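Local coordinates for alpha-actinin-like protein 1 (Schizosaccharomyces pombe, PDB 5BVR), which binds actin filaments and takes part in forming and organising the actin ring during cytokinesis and septation, at residues Lys18-Lys23 / Ile46-Ile51. Residues are numbered along the deposited sequence; the frame is centred on the assembly and turned at random.
Sequences KWFNTK and IQLLEI
One face of the F20 ring is covered by L48, whose CD2 methyl stands 3.7 Å from the ring centroid and only 18° off the normal, a CH-pi contact displaced somewhat toward the rim. The same leucine reaches the ring with its CB, 3.7 Å from F20 CE1. W19 meets that methyl from a direction roughly perpendicular to F20: the far corner of its indole, CZ3, lies 4.0 Å from L48 CD2, with the two side chains at about a right angle and the ring plane oblique to the methyl. Both aromatic residues set CG anti to the backbone N (chi1 -155° for F20), which carries their rings over toward helix 43-53. The second branch of L48 turns to K23, its CD1 resting 3.6 Å from K23 CB and also touching CG. Beyond CG the lysine chain, bent at chi2, runs away from this helix, so its aliphatic root does the packing while the ammonium group stays clear. I51 continues the contact one turn on, its CD1 3.4 Å from the K23 carbonyl O, which accepts a hydrogen bond from S26 OG. Without the F20 ring, as with an alanine here, L48 CD2 and CB would probably lose their aromatic cover and the leucine be freer to turn. The short segments approach to 10.2 Å between axes and cross at 67°, joining helix 11-25 to helix 43-53 inside the first calponin-homology domain of the actin-binding domain. I108 and I112 of helix 101-117 pack on W19, and L111 packs on L48, adding that helix to the same core. No hydrogen bond or salt bridge links the two segments; the contact is held by van der Waals packing, methyl on ring, on methylene and on one backbone carbonyl, and not by paired polar groups.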
loop_
_atom_site.group_PDB
_atom_site.type_symbol
_atom_site.label_atom_id
_atom_site.label_comp_id
_atom_site.label_asym_id
_atom_site.label_seq_id
_atom_site.Cartn_x
_atom_site.Cartn_y
_atom_site.Cartn_z
ATOM N N LYS A 18 3.375 -6.574 3.177
ATOM C CA LYS A 18 2.668 -7.199 2.069
ATOM C C LYS A 18 2.817 -6.360 0.784
ATOM O O LYS A 18 3.024 -6.925 -0.305
ATOM C CB LYS A 18 1.190 -7.427 2.435
ATOM C CG LYS A 18 0.996 -8.641 3.347
ATOM C CD LYS A 18 -0.419 -8.803 3.848
ATOM C CE LYS A 18 -0.547 -8.245 5.255
ATOM N NZ LYS A 18 -1.903 -8.383 5.848
ATOM N N TRP A 19 2.753 -5.031 0.905
ATOM C CA TRP A 19 2.935 -4.143 -0.238
ATOM C C TRP A 19 4.343 -4.351 -0.834
ATOM O O TRP A 19 4.491 -4.541 -2.042
ATOM C CB TRP A 19 2.708 -2.686 0.182
ATOM C CG TRP A 19 3.019 -1.741 -0.921
ATOM C CD1 TRP A 19 2.187 -1.347 -1.944
ATOM C CD2 TRP A 19 4.262 -1.084 -1.138
ATOM N NE1 TRP A 19 2.849 -0.453 -2.758
ATOM C CE2 TRP A 19 4.131 -0.298 -2.298
ATOM C CE3 TRP A 19 5.480 -1.077 -0.462
ATOM C CZ2 TRP A 19 5.169 0.495 -2.776
ATOM C CZ3 TRP A 19 6.499 -0.294 -0.934
ATOM C CH2 TRP A 19 6.349 0.473 -2.087
ATOM N N PHE A 20 5.342 -4.357 0.035
ATOM C CA PHE A 20 6.750 -4.529 -0.356
ATOM C C PHE A 20 6.861 -5.839 -1.141
ATOM O O PHE A 20 7.473 -5.886 -2.220
ATOM C CB PHE A 20 7.608 -4.523 0.923
ATOM C CG PHE A 20 9.051 -4.113 0.749
ATOM C CD1 PHE A 20 9.900 -4.785 -0.107
ATOM C CD2 PHE A 20 9.560 -3.089 1.538
ATOM C CE1 PHE A 20 11.220 -4.412 -0.203
ATOM C CE2 PHE A 20 10.881 -2.725 1.461
ATOM C CZ PHE A 20 11.714 -3.388 0.585
ATOM N N ASN A 21 6.255 -6.896 -0.613
ATOM C CA ASN A 21 6.327 -8.208 -1.247
ATOM C C ASN A 21 5.600 -8.311 -2.573
ATOM O O ASN A 21 6.072 -9.032 -3.463
ATOM C CB ASN A 21 5.887 -9.312 -0.299
ATOM C CG ASN A 21 6.883 -9.545 0.797
ATOM O OD1 ASN A 21 8.063 -9.210 0.668
ATOM N ND2 ASN A 21 6.426 -10.113 1.888
ATOM N N THR A 22 4.480 -7.608 -2.750
ATOM C CA THR A 22 3.860 -7.590 -4.075
ATOM C C THR A 22 4.829 -7.050 -5.137
ATOM O O THR A 22 4.814 -7.480 -6.284
ATOM C CB THR A 22 2.538 -6.772 -4.131
ATOM O OG1 THR A 22 2.801 -5.377 -3.943
ATOM C CG2 THR A 22 1.556 -7.268 -3.114
ATOM N N LYS A 23 5.676 -6.100 -4.757
ATOM C CA LYS A 23 6.649 -5.554 -5.683
ATOM C C LYS A 23 7.798 -6.544 -5.935
ATOM O O LYS A 23 8.121 -6.879 -7.095
ATOM C CB LYS A 23 7.183 -4.225 -5.165
ATOM C CG LYS A 23 6.131 -3.152 -4.937
ATOM C CD LYS A 23 5.214 -2.927 -6.123
ATOM C CE LYS A 23 4.193 -1.853 -5.792
ATOM N NZ LYS A 23 3.295 -1.607 -6.951
ATOM N N ILE A 46 17.207 -1.684 -2.319
ATOM C CA ILE A 46 17.659 -1.321 -3.654
ATOM C C ILE A 46 16.788 -1.957 -4.722
ATOM O O ILE A 46 16.359 -1.282 -5.666
ATOM C CB ILE A 46 19.114 -1.725 -3.850
ATOM C CG1 ILE A 46 20.010 -0.795 -3.030
ATOM C CG2 ILE A 46 19.522 -1.696 -5.349
ATOM C CD1 ILE A 46 21.451 -1.301 -2.894
ATOM N N GLN A 47 16.524 -3.250 -4.579
ATOM C CA GLN A 47 15.701 -3.947 -5.551
ATOM C C GLN A 47 14.282 -3.366 -5.604
ATOM O O GLN A 47 13.737 -3.175 -6.700
ATOM C CB GLN A 47 15.692 -5.446 -5.266
ATOM C CG GLN A 47 17.075 -6.073 -5.495
ATOM C CD GLN A 47 17.161 -7.548 -5.131
ATOM O OE1 GLN A 47 16.573 -8.005 -4.157
ATOM N NE2 GLN A 47 17.904 -8.296 -5.927
ATOM N N LEU A 48 13.679 -3.083 -4.455
ATOM C CA LEU A 48 12.379 -2.404 -4.431
ATOM C C LEU A 48 12.412 -1.119 -5.264
ATOM O O LEU A 48 11.532 -0.874 -6.100
ATOM C CB LEU A 48 11.942 -2.068 -3.000
ATOM C CG LEU A 48 10.617 -1.300 -2.902
ATOM C CD1 LEU A 48 9.441 -2.176 -3.288
ATOM C CD2 LEU A 48 10.440 -0.752 -1.498
ATOM N N LEU A 49 13.434 -0.299 -5.049
ATOM C CA LEU A 49 13.536 0.989 -5.718
ATOM C C LEU A 49 13.654 0.830 -7.233
ATOM O O LEU A 49 13.056 1.594 -7.986
ATOM C CB LEU A 49 14.705 1.793 -5.158
ATOM C CG LEU A 49 14.501 2.265 -3.722
ATOM C CD1 LEU A 49 15.828 2.752 -3.123
ATOM C CD2 LEU A 49 13.441 3.370 -3.626
ATOM N N GLU A 50 14.392 -0.175 -7.680
ATOM C CA GLU A 50 14.506 -0.432 -9.113
ATOM C C GLU A 50 13.131 -0.748 -9.696
ATOM O O GLU A 50 12.787 -0.284 -10.784
ATOM C CB GLU A 50 15.477 -1.581 -9.375
ATOM C CG GLU A 50 16.932 -1.184 -9.151
ATOM C CD GLU A 50 17.923 -2.277 -9.494
ATOM O OE1 GLU A 50 17.594 -3.473 -9.302
ATOM O OE2 GLU A 50 19.041 -1.931 -9.947
ATOM N N ILE A 51 12.345 -1.509 -8.944
ATOM C CA ILE A 51 11.026 -1.951 -9.379
ATOM C C ILE A 51 10.022 -0.806 -9.429
ATOM O O ILE A 51 9.373 -0.567 -10.462
ATOM C CB ILE A 51 10.501 -3.089 -8.472
ATOM C CG1 ILE A 51 11.414 -4.323 -8.588
ATOM C CG2 ILE A 51 9.045 -3.471 -8.837
ATOM C CD1 ILE A 51 11.178 -5.377 -7.540
#